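Local structure of N-methyltransferase (Streptoalloteichus sp. ATCC 53650, 5BSZ) at residues Asp109-Leu114 against Arg132-His137; Trp36-Val41 against Glu67-Ala72; Pro93-Asp98 against Phe102-Val107. The protein probably transfers a methyl group from S-adenosylmethionine to the amino nitrogen of a deoxysugar during the biosynthesis of kedarcidin. All blocks are in the same frame, centred on the assembly; numbering follows the deposited sequence.

Contact 1: residues Asp109-Leu114 against Arg132-His137; sequences DAVCCL and RAMARH. With SAH (S-adenosyl-L-homocysteine), chain B.
His137, whose CB rests against Val111, makes the shortest polar bond here: its ND1 donates to Ala133 O, one helical turn back, at 2.7 Å with an N-H...O angle of 150°. The oxygen lies in the plane of the imidazole, and with ND1 the donor, NE2 is left to accept from Leu104 N; ring rotation is thus fixed from two ends. The contact belongs to a beta-alpha-beta unit of the Rossmann-like methyltransferase fold: strand 110-113 lies beneath helix 124-135, and the chain then returns to the sheet as strand 143-146. Across the interface there are no hydrogen bonds, and all four touching residues are buried. Val111 forks under the helix end. Because CG1 stands anti to the backbone N (chi1 176°), that branch reaches Met134 CB at 3.7 Å, while CG2 turns to the helix end, 3.7 Å from Met134 O and 4.1 Å from His137 CB. Trimming Val111 to an alanine would probably open a gap under Met134 CB and His137 CB, leaving the last helical turn less firmly seated on the strand. Met134 runs on from Val111 with its chain extended beyond CG, slanting across the valine toward the strand's C-terminal end, and it also touches Val54 and Leu144 on neighbouring strands. Cys113, two residues along from Val111, touches Met99, a residue of the S-adenosyl-L-homocysteine site. One residue further, the chain delivers Leu114 O to the ligand: SAH N donates a weak bond of 3.4 Å to it, and Ser117 OG bonds to the same oxygen. At the methionine tip, CE meets both Cys113 CB, at 3.6 Å, and Cys113 SG, at 3.8 Å.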
loop_
_atom_site.group_PDB
_atom_site.type_symbol
_atom_site.label_atom_id
_atom_site.label_comp_id
_atom_site.label_asym_id
_atom_site.label_seq_id
_atom_site.Cartn_x
_atom_site.Cartn_y
_atom_site.Cartn_z
ATOM N N ASP A 109 -45.556 -1.846 12.220
ATOM C CA ASP A 109 -46.075 -0.551 12.669
ATOM C C ASP A 109 -45.126 0.627 12.342
ATOM O O ASP A 109 -45.571 1.731 12.112
ATOM C CB ASP A 109 -46.282 -0.560 14.182
ATOM C CG ASP A 109 -47.380 -1.584 14.601
ATOM O OD1 ASP A 109 -48.314 -1.680 13.813
ATOM O OD2 ASP A 109 -47.248 -2.321 15.599
ATOM N N ALA A 110 -43.829 0.355 12.340
ATOM C CA ALA A 110 -42.785 1.373 12.027
ATOM C C ALA A 110 -41.655 0.785 11.175
ATOM O O ALA A 110 -41.281 -0.401 11.304
ATOM C CB ALA A 110 -42.180 1.883 13.308
ATOM N N VAL A 111 -41.110 1.623 10.302
ATOM C CA VAL A 111 -39.889 1.279 9.549
ATOM C C VAL A 111 -38.869 2.425 9.770
ATOM O O VAL A 111 -39.182 3.632 9.630
ATOM C CB VAL A 111 -40.198 1.057 8.056
ATOM C CG1 VAL A 111 -38.934 0.803 7.232
ATOM C CG2 VAL A 111 -41.162 -0.122 7.810
ATOM N N CYS A 112 -37.635 2.061 10.103
ATOM C CA CYS A 112 -36.612 3.097 10.211
ATOM C C CYS A 112 -35.379 2.787 9.377
ATOM O O CYS A 112 -35.073 1.628 9.034
ATOM C CB CYS A 112 -36.271 3.395 11.675
ATOM S SG CYS A 112 -35.583 1.995 12.589
ATOM N N CYS A 113 -34.652 3.850 9.044
ATOM C CA CYS A 113 -33.349 3.708 8.417
ATOM C C CYS A 113 -32.453 4.794 9.021
ATOM O O CYS A 113 -32.745 5.994 8.866
ATOM C CB CYS A 113 -33.544 3.917 6.925
ATOM S SG CYS A 113 -32.026 3.729 5.954
ATOM N N LEU A 114 -31.423 4.375 9.735
ATOM C CA LEU A 114 -30.758 5.265 10.670
ATOM C C LEU A 114 -29.341 5.646 10.229
ATOM O O LEU A 114 -28.753 4.983 9.384
ATOM C CB LEU A 114 -30.713 4.610 12.045
ATOM C CG LEU A 114 -32.085 4.318 12.644
ATOM C CD1 LEU A 114 -31.933 3.653 13.994
ATOM C CD2 LEU A 114 -32.911 5.585 12.787
ATOM N N ARG A 132 -39.987 4.236 -1.096
ATOM C CA ARG A 132 -41.132 3.429 -1.502
ATOM C C ARG A 132 -41.088 2.008 -0.943
ATOM O O ARG A 132 -42.110 1.450 -0.475
ATOM C CB ARG A 132 -41.249 3.428 -3.019
ATOM C CG ARG A 132 -42.666 3.257 -3.542
ATOM C CD ARG A 132 -42.966 4.212 -4.723
ATOM N NE ARG A 132 -41.787 4.387 -5.585
ATOM C CZ ARG A 132 -41.192 5.537 -5.947
ATOM N NH1 ARG A 132 -41.664 6.756 -5.587
ATOM N NH2 ARG A 132 -40.077 5.425 -6.699
ATOM N N ALA A 133 -39.919 1.384 -1.031
ATOM C CA ALA A 133 -39.808 0.010 -0.577
ATOM C C ALA A 133 -40.055 -0.043 0.921
ATOM O O ALA A 133 -40.678 -0.988 1.354
ATOM C CB ALA A 133 -38.441 -0.592 -0.874
ATOM N N MET A 134 -39.493 0.899 1.697
ATOM C CA MET A 134 -39.832 1.075 3.107
ATOM C C MET A 134 -41.339 1.260 3.375
ATOM O O MET A 134 -41.887 0.579 4.229
ATOM C CB MET A 134 -39.051 2.214 3.792
ATOM C CG MET A 134 -37.541 1.878 3.834
ATOM S SD MET A 134 -36.629 3.361 4.312
ATOM C CE MET A 134 -35.023 2.718 3.841
ATOM N N ALA A 135 -41.967 2.198 2.660
ATOM C CA ALA A 135 -43.392 2.530 2.808
ATOM C C ALA A 135 -44.335 1.352 2.514
ATOM O O ALA A 135 -45.385 1.250 3.161
ATOM C CB ALA A 135 -43.741 3.708 1.894
ATOM N N ARG A 136 -43.996 0.462 1.589
ATOM C CA ARG A 136 -44.862 -0.694 1.402
ATOM C C ARG A 136 -44.728 -1.764 2.462
ATOM O O ARG A 136 -45.403 -2.787 2.380
ATOM C CB ARG A 136 -44.709 -1.312 0.034
ATOM C CG ARG A 136 -43.375 -1.889 -0.281
ATOM C CD ARG A 136 -43.269 -1.984 -1.803
ATOM N NE ARG A 136 -42.013 -2.635 -2.156
ATOM C CZ ARG A 136 -41.081 -2.160 -2.991
ATOM N NH1 ARG A 136 -41.232 -0.999 -3.650
ATOM N NH2 ARG A 136 -39.975 -2.870 -3.158
ATOM N N HIS A 137 -43.835 -1.559 3.432
ATOM C CA HIS A 137 -43.842 -2.431 4.593
ATOM C C HIS A 137 -44.561 -1.831 5.764
ATOM O O HIS A 137 -44.328 -2.248 6.907
ATOM C CB HIS A 137 -42.425 -2.793 5.001
ATOM C CG HIS A 137 -41.773 -3.677 3.997
ATOM N ND1 HIS A 137 -41.234 -3.207 2.811
ATOM C CD2 HIS A 137 -41.667 -5.021 3.963
ATOM C CE1 HIS A 137 -40.776 -4.230 2.115
ATOM N NE2 HIS A 137 -41.040 -5.340 2.789
HETATM N N SAH B . -28.112 1.863 10.529
HETATM C CA SAH B . -26.799 1.302 11.024
HETATM C CB SAH B . -25.771 1.006 9.911
HETATM C CG SAH B . -24.587 1.907 9.657
HETATM S SD SAH B . -23.449 1.463 8.388
HETATM C C SAH B . -26.378 2.226 12.128
HETATM O O SAH B . -26.916 3.298 12.374
HETATM O OXT SAH B . -25.567 1.839 12.913
HETATM C "C5'" SAH B . -24.386 1.403 6.885
HETATM C "C4'" SAH B . -24.902 -0.031 6.655
HETATM O "O4'" SAH B . -25.723 -0.088 5.473
HETATM C "C3'" SAH B . -23.785 -1.035 6.388
HETATM O "O3'" SAH B . -23.903 -2.068 7.363
HETATM C "C2'" SAH B . -24.013 -1.629 5.007
HETATM O "O2'" SAH B . -23.725 -3.048 4.952
HETATM C "C1'" SAH B . -25.464 -1.297 4.776
HETATM N N9 SAH B . -25.857 -1.141 3.363
HETATM C C8 SAH B . -25.163 -0.512 2.367
HETATM N N7 SAH B . -25.837 -0.599 1.198
HETATM C C5 SAH B . -26.954 -1.328 1.455
HETATM C C6 SAH B . -28.079 -1.799 0.651
HETATM N N6 SAH B . -28.059 -1.457 -0.650
HETATM N N1 SAH B . -29.050 -2.493 1.288
HETATM C C2 SAH B . -28.987 -2.820 2.583
HETATM N N3 SAH B . -27.992 -2.426 3.398
HETATM C C4 SAH B . -26.977 -1.688 2.887
#

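Contact 2: residues Trp36-Val41 against Glu67-Ala72; sequences WVRRVV and EHFPDA
Arg38 reaches from its helix past the edge of Phe69 and then over the face of the His68 ring, meeting a different partner at each stage. Its CB lies 4.1 Å from Phe69 CE2, just beyond the closer approach of the backbone, where Arg38 CA faces the edge of the same phenyl ring, near its plane, at 3.9 Å from CE2. With CG anti to the backbone N (chi1 176°), the chain leaves the helix in the direction of His68. There CD settles squarely over one face of the imidazole, 3.8 Å from the centroid of the His68 ring and 12° off its normal, a CH-pi contact. The chain bends at chi3, and the guanidinium, turned 64° from the imidazole plane, does not stack on it; instead Arg38 NE forms a salt bridge with Glu35, one turn earlier in the helix. The aliphatic part of the arginine therefore does the packing while its charge is met within its own helix. On the opposite face of the His68 ring lies Glu67 CB, so the imidazole is sandwiched between two aliphatic carbons. Deeper in, Val41, on the same helix, and the buried phenyl ring approach each other head on: Val41 CG1 lies 3.8 Å from Phe69 CE1 and 3.9 Å from Phe69 CZ. Phe69 also touches Ala48 of a loop. In this Rossmann-like fold segment 67-72 runs from just after helix 60-65 into the start of strand 71-76, which pairs with Arg49 and Leu51. Helix 30-44 lies against the sheet beside that turn, its Val37 and Val41 resting on strands 50-54 and 143-146, with Phe69 between helix 30-44 and Leu51 of strand 50-54.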
loop_
_atom_site.group_PDB
_atom_site.type_symbol
_atom_site.label_atom_id
_atom_site.label_comp_id
_atom_site.label_asym_id
_atom_site.label_seq_id
_atom_site.Cartn_x
_atom_site.Cartn_y
_atom_site.Cartn_z
ATOM N N TRP A 36 -35.047 8.389 19.907
ATOM C CA TRP A 36 -35.722 9.180 18.869
ATOM C C TRP A 36 -36.809 8.401 18.151
ATOM O O TRP A 36 -37.919 8.881 17.943
ATOM C CB TRP A 36 -34.808 9.685 17.762
ATOM C CG TRP A 36 -33.612 10.460 18.182
ATOM C CD1 TRP A 36 -33.455 11.202 19.318
ATOM C CD2 TRP A 36 -32.384 10.572 17.444
ATOM N NE1 TRP A 36 -32.180 11.742 19.351
ATOM C CE2 TRP A 36 -31.519 11.405 18.199
ATOM C CE3 TRP A 36 -31.940 10.067 16.215
ATOM C CZ2 TRP A 36 -30.239 11.736 17.769
ATOM C CZ3 TRP A 36 -30.649 10.403 15.784
ATOM C CH2 TRP A 36 -29.829 11.233 16.554
ATOM N N VAL A 37 -36.454 7.205 17.697
ATOM C CA VAL A 37 -37.367 6.389 16.907
ATOM C C VAL A 37 -38.603 6.035 17.763
ATOM O O VAL A 37 -39.736 6.242 17.334
ATOM C CB VAL A 37 -36.685 5.075 16.435
ATOM C CG1 VAL A 37 -37.703 4.185 15.708
ATOM C CG2 VAL A 37 -35.500 5.384 15.513
ATOM N N ARG A 38 -38.377 5.527 18.965
ATOM C CA ARG A 38 -39.458 5.087 19.853
ATOM C C ARG A 38 -40.480 6.225 20.052
ATOM O O ARG A 38 -41.698 6.069 19.903
ATOM C CB ARG A 38 -38.890 4.630 21.209
ATOM C CG ARG A 38 -39.980 4.256 22.235
ATOM C CD ARG A 38 -39.478 4.235 23.679
ATOM N NE ARG A 38 -39.446 5.612 24.147
ATOM C CZ ARG A 38 -40.538 6.312 24.483
ATOM N NH1 ARG A 38 -41.740 5.736 24.559
ATOM N NH2 ARG A 38 -40.401 7.596 24.792
ATOM N N ARG A 39 -39.940 7.399 20.346
ATOM C CA ARG A 39 -40.724 8.579 20.693
ATOM C C ARG A 39 -41.540 9.062 19.519
ATOM O O ARG A 39 -42.749 9.291 19.648
ATOM C CB ARG A 39 -39.787 9.683 21.200
ATOM C CG ARG A 39 -40.436 10.977 21.641
ATOM C CD ARG A 39 -39.389 12.073 21.823
ATOM N NE ARG A 39 -39.835 13.268 21.115
ATOM C CZ ARG A 39 -39.560 14.516 21.467
ATOM N NH1 ARG A 39 -40.042 15.516 20.742
ATOM N NH2 ARG A 39 -38.793 14.770 22.518
ATOM N N VAL A 40 -40.902 9.238 18.361
ATOM C CA VAL A 40 -41.592 9.739 17.184
ATOM C C VAL A 40 -42.682 8.740 16.715
ATOM O O VAL A 40 -43.755 9.111 16.244
ATOM C CB VAL A 40 -40.567 9.979 16.040
ATOM C CG1 VAL A 40 -41.278 10.125 14.726
ATOM C CG2 VAL A 40 -39.696 11.206 16.308
ATOM N N VAL A 41 -42.389 7.445 16.789
ATOM C CA VAL A 41 -43.361 6.394 16.447
ATOM C C VAL A 41 -44.555 6.363 17.453
ATOM O O VAL A 41 -45.708 6.384 17.045
ATOM C CB VAL A 41 -42.664 5.013 16.401
ATOM C CG1 VAL A 41 -43.686 3.866 16.339
ATOM C CG2 VAL A 41 -41.751 4.954 15.165
ATOM N N GLU A 67 -37.146 -4.038 23.175
ATOM C CA GLU A 67 -37.934 -3.974 24.427
ATOM C C GLU A 67 -39.292 -3.325 24.169
ATOM O O GLU A 67 -40.337 -3.668 24.759
ATOM C CB GLU A 67 -37.232 -3.115 25.482
ATOM C CG GLU A 67 -35.719 -3.032 25.389
ATOM C CD GLU A 67 -35.126 -2.354 26.615
ATOM O OE1 GLU A 67 -33.916 -2.554 26.828
ATOM O OE2 GLU A 67 -35.858 -1.650 27.368
ATOM N N HIS A 68 -39.281 -2.353 23.264
ATOM C CA HIS A 68 -40.510 -1.592 23.012
ATOM C C HIS A 68 -41.268 -2.166 21.845
ATOM O O HIS A 68 -42.490 -2.039 21.775
ATOM C CB HIS A 68 -40.147 -0.104 22.828
ATOM C CG HIS A 68 -39.377 0.437 23.992
ATOM N ND1 HIS A 68 -39.917 0.493 25.264
ATOM C CD2 HIS A 68 -38.079 0.823 24.118
ATOM C CE1 HIS A 68 -39.001 0.938 26.112
ATOM N NE2 HIS A 68 -37.886 1.161 25.439
ATOM N N PHE A 69 -40.534 -2.758 20.904
ATOM C CA PHE A 69 -41.109 -3.208 19.652
ATOM C C PHE A 69 -40.732 -4.678 19.527
ATOM O O PHE A 69 -39.845 -5.035 18.756
ATOM C CB PHE A 69 -40.603 -2.388 18.466
ATOM C CG PHE A 69 -40.925 -0.923 18.584
ATOM C CD1 PHE A 69 -42.181 -0.445 18.272
ATOM C CD2 PHE A 69 -39.957 -0.037 19.020
ATOM C CE1 PHE A 69 -42.463 0.907 18.395
ATOM C CE2 PHE A 69 -40.216 1.311 19.153
ATOM C CZ PHE A 69 -41.472 1.793 18.839
ATOM N N PRO A 70 -41.363 -5.532 20.355
ATOM C CA PRO A 70 -40.890 -6.921 20.478
ATOM C C PRO A 70 -41.022 -7.729 19.178
ATOM O O PRO A 70 -40.356 -8.733 19.046
ATOM C CB PRO A 70 -41.765 -7.485 21.622
ATOM C CG PRO A 70 -43.013 -6.626 21.636
ATOM C CD PRO A 70 -42.442 -5.247 21.323
ATOM N N ASP A 71 -41.819 -7.307 18.208
ATOM C CA ASP A 71 -41.943 -8.058 16.930
ATOM C C ASP A 71 -41.111 -7.239 15.900
ATOM O O ASP A 71 -41.615 -6.340 15.223
ATOM C CB ASP A 71 -43.426 -8.191 16.569
ATOM C CG ASP A 71 -43.705 -8.690 15.160
ATOM O OD1 ASP A 71 -42.856 -9.382 14.562
ATOM O OD2 ASP A 71 -44.804 -8.369 14.613
ATOM N N ALA A 72 -39.826 -7.573 15.807
ATOM C CA ALA A 72 -38.866 -6.719 15.075
ATOM C C ALA A 72 -38.137 -7.512 14.004
ATOM O O ALA A 72 -38.071 -8.767 14.052
ATOM C CB ALA A 72 -37.855 -6.125 16.052
#

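Contact 3: residues Pro93-Asp98 against Phe102-Val107; sequences PVHQAD and FDLGRV. With SAH (S-adenosyl-L-homocysteine), chain B.
The imidazole of His95 carries Leu104 CD2 over one face, 4.0 Å from the His95 ring centroid and 18° off its normal, a CH-pi contact shifted toward the rim. Leu104 CD1 adds a second touch at His95 CD2, 3.9 Å away, so both leucine methyls bear on the same ring. The other flat group, the phenyl of Phe102, has Asp98 O at its edge, near its plane, 3.4 Å from CD1; its ring is also stacked with that of His137. Phe102 CB points at the other segment, 3.8 Å from Ala97 CB, while chi1 of 68°, with CG between the backbone N and the carbonyl carbon, carries the ring away from it. These contacts fold the loop 102-107 back on the segment that leaves strand 94-96, the edge strand of the Rossmann-like sheet, just where it turns into the cofactor pocket. There Asp98 OD1 takes the exocyclic amino group of the adenine, SAH N6, at 2.9 Å in a nearly straight bond (175°), and also accepts from Phe100 N. Apolar and CH-pi touches thus join the two segments without a hydrogen bond; other polar groups bond to protein partners outside the contact, and the Asp98 carboxylate is turned to the ligand, an acceptor that suits the donating amino group of adenine.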
loop_
_atom_site.group_PDB
_atom_site.type_symbol
_atom_site.label_atom_id
_atom_site.label_comp_id
_atom_site.label_asym_id
_atom_site.label_seq_id
_atom_site.Cartn_x
_atom_site.Cartn_y
_atom_site.Cartn_z
ATOM N N PRO A 93 -35.397 -11.841 13.075
ATOM C CA PRO A 93 -34.748 -12.184 11.843
ATOM C C PRO A 93 -34.057 -10.931 11.279
ATOM O O PRO A 93 -34.609 -9.833 11.386
ATOM C CB PRO A 93 -35.889 -12.615 10.955
ATOM C CG PRO A 93 -37.097 -11.907 11.485
ATOM C CD PRO A 93 -36.868 -11.803 12.958
ATOM N N VAL A 94 -32.889 -11.148 10.695
ATOM C CA VAL A 94 -32.197 -10.171 9.864
ATOM C C VAL A 94 -32.048 -10.756 8.490
ATOM O O VAL A 94 -31.392 -11.792 8.278
ATOM C CB VAL A 94 -30.853 -9.808 10.490
ATOM C CG1 VAL A 94 -30.263 -8.603 9.762
ATOM C CG2 VAL A 94 -31.046 -9.433 11.954
ATOM N N HIS A 95 -32.689 -10.089 7.546
ATOM C CA HIS A 95 -32.778 -10.581 6.187
ATOM C C HIS A 95 -31.654 -9.956 5.330
ATOM O O HIS A 95 -31.371 -8.762 5.440
ATOM C CB HIS A 95 -34.100 -10.111 5.591
ATOM C CG HIS A 95 -35.303 -10.520 6.372
ATOM N ND1 HIS A 95 -35.899 -11.757 6.212
ATOM C CD2 HIS A 95 -36.079 -9.836 7.252
ATOM C CE1 HIS A 95 -36.971 -11.829 6.984
ATOM N NE2 HIS A 95 -37.090 -10.685 7.642
ATOM N N GLN A 96 -31.038 -10.755 4.472
ATOM C CA GLN A 96 -30.087 -10.256 3.503
ATOM C C GLN A 96 -30.838 -9.699 2.323
ATOM O O GLN A 96 -31.471 -10.454 1.593
ATOM C CB GLN A 96 -29.129 -11.366 3.062
ATOM C CG GLN A 96 -28.056 -10.740 2.206
ATOM C CD GLN A 96 -27.121 -11.689 1.492
ATOM O OE1 GLN A 96 -27.452 -12.824 1.185
ATOM N NE2 GLN A 96 -25.953 -11.181 1.158
ATOM N N ALA A 97 -30.889 -8.376 2.205
ATOM C CA ALA A 97 -31.584 -7.741 1.107
ATOM C C ALA A 97 -31.116 -6.319 0.892
ATOM O O ALA A 97 -30.433 -5.722 1.733
ATOM C CB ALA A 97 -33.088 -7.754 1.293
ATOM N N ASP A 98 -31.446 -5.868 -0.313
ATOM C CA ASP A 98 -31.123 -4.559 -0.836
ATOM C C ASP A 98 -32.225 -3.570 -0.457
ATOM O O ASP A 98 -33.401 -3.702 -0.850
ATOM C CB ASP A 98 -30.962 -4.649 -2.345
ATOM C CG ASP A 98 -30.538 -3.337 -2.971
ATOM O OD1 ASP A 98 -30.289 -2.312 -2.260
ATOM O OD2 ASP A 98 -30.606 -3.341 -4.215
ATOM N N PHE A 102 -36.649 -4.355 -1.880
ATOM C CA PHE A 102 -36.787 -5.561 -1.066
ATOM C C PHE A 102 -38.310 -5.710 -0.780
ATOM O O PHE A 102 -39.097 -4.759 -0.917
ATOM C CB PHE A 102 -35.965 -5.482 0.240
ATOM C CG PHE A 102 -36.460 -4.459 1.225
ATOM C CD1 PHE A 102 -36.040 -3.138 1.173
ATOM C CD2 PHE A 102 -37.356 -4.821 2.231
ATOM C CE1 PHE A 102 -36.542 -2.186 2.046
ATOM C CE2 PHE A 102 -37.850 -3.881 3.107
ATOM C CZ PHE A 102 -37.439 -2.556 3.030
ATOM N N ASP A 103 -38.701 -6.903 -0.373
ATOM C CA ASP A 103 -40.111 -7.203 -0.046
ATOM C C ASP A 103 -40.069 -8.420 0.861
ATOM O O ASP A 103 -39.568 -9.470 0.503
ATOM C CB ASP A 103 -40.884 -7.487 -1.334
ATOM C CG ASP A 103 -41.369 -6.213 -1.983
ATOM O OD1 ASP A 103 -42.239 -5.546 -1.372
ATOM O OD2 ASP A 103 -40.858 -5.857 -3.078
ATOM N N LEU A 104 -40.566 -8.230 2.062
ATOM C CA LEU A 104 -40.497 -9.207 3.118
ATOM C C LEU A 104 -41.880 -9.914 3.242
ATOM O O LEU A 104 -41.987 -10.787 4.053
ATOM C CB LEU A 104 -40.234 -8.466 4.427
ATOM C CG LEU A 104 -38.925 -7.677 4.474
ATOM C CD1 LEU A 104 -38.659 -7.217 5.892
ATOM C CD2 LEU A 104 -37.733 -8.509 4.015
ATOM N N GLY A 105 -42.917 -9.487 2.521
ATOM C CA GLY A 105 -44.225 -10.151 2.572
ATOM C C GLY A 105 -45.008 -9.885 3.847
ATOM O O GLY A 105 -45.849 -10.678 4.192
ATOM N N ARG A 106 -44.698 -8.809 4.579
ATOM C CA ARG A 106 -45.434 -8.363 5.765
ATOM C C ARG A 106 -45.231 -6.878 5.938
ATOM O O ARG A 106 -44.345 -6.256 5.296
ATOM C CB ARG A 106 -44.969 -9.072 7.051
ATOM C CG ARG A 106 -43.496 -8.717 7.401
ATOM C CD ARG A 106 -43.201 -9.074 8.854
ATOM N NE ARG A 106 -43.983 -8.272 9.774
ATOM C CZ ARG A 106 -43.934 -8.400 11.081
ATOM N NH1 ARG A 106 -43.225 -9.377 11.622
ATOM N NH2 ARG A 106 -44.710 -7.614 11.816
ATOM N N VAL A 107 -46.043 -6.316 6.826
ATOM C CA VAL A 107 -45.908 -4.964 7.288
ATOM C C VAL A 107 -45.543 -4.928 8.761
ATOM O O VAL A 107 -45.560 -5.944 9.466
ATOM C CB VAL A 107 -47.153 -4.117 6.949
ATOM C CG1 VAL A 107 -47.380 -4.162 5.433
ATOM C CG2 VAL A 107 -48.386 -4.614 7.709
HETATM N N SAH B . -28.112 1.863 10.529
HETATM C CA SAH B . -26.799 1.302 11.024
HETATM C CB SAH B . -25.771 1.006 9.911
HETATM C CG SAH B . -24.587 1.907 9.657
HETATM S SD SAH B . -23.449 1.463 8.388
HETATM C C SAH B . -26.378 2.226 12.128
HETATM O O SAH B . -26.916 3.298 12.374
HETATM O OXT SAH B . -25.567 1.839 12.913
HETATM C "C5'" SAH B . -24.386 1.403 6.885
HETATM C "C4'" SAH B . -24.902 -0.031 6.655
HETATM O "O4'" SAH B . -25.723 -0.088 5.473
HETATM C "C3'" SAH B . -23.785 -1.035 6.388
HETATM O "O3'" SAH B . -23.903 -2.068 7.363
HETATM C "C2'" SAH B . -24.013 -1.629 5.007
HETATM O "O2'" SAH B . -23.725 -3.048 4.952
HETATM C "C1'" SAH B . -25.464 -1.297 4.776
HETATM N N9 SAH B . -25.857 -1.141 3.363
HETATM C C8 SAH B . -25.163 -0.512 2.367
HETATM N N7 SAH B . -25.837 -0.599 1.198
HETATM C C5 SAH B . -26.954 -1.328 1.455
HETATM C C6 SAH B . -28.079 -1.799 0.651
HETATM N N6 SAH B . -28.059 -1.457 -0.650
HETATM N N1 SAH B . -29.050 -2.493 1.288
HETATM C C2 SAH B . -28.987 -2.820 2.583
HETATM N N3 SAH B . -27.992 -2.426 3.398
HETATM C C4 SAH B . -26.977 -1.688 2.887
#

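Overall arrangement
The three contacts come along the chain in the order 2, 3, 1 and all reach the same seven-stranded sheet of the Rossmann-like domain. Contacts 1 and 3 are nearest, with centres about 11 Å apart, and are joined by a salt bridge, Arg136 to Asp103. The centre of contact 2 lies about 13 Å from that of contact 1 and about 18 Å from that of contact 3. Helices 30-44 and 124-135 lie against strand 110-113 from opposite faces, Val41 meeting Ala110. A salt bridge between Asp71 and Arg106 joins contacts 2 and 3. Contacts 1 and 3 thus lie where strands 110-113 and 94-96 reach the cofactor pocket; contact 2 packs helix 30-44 on the sheet away from it.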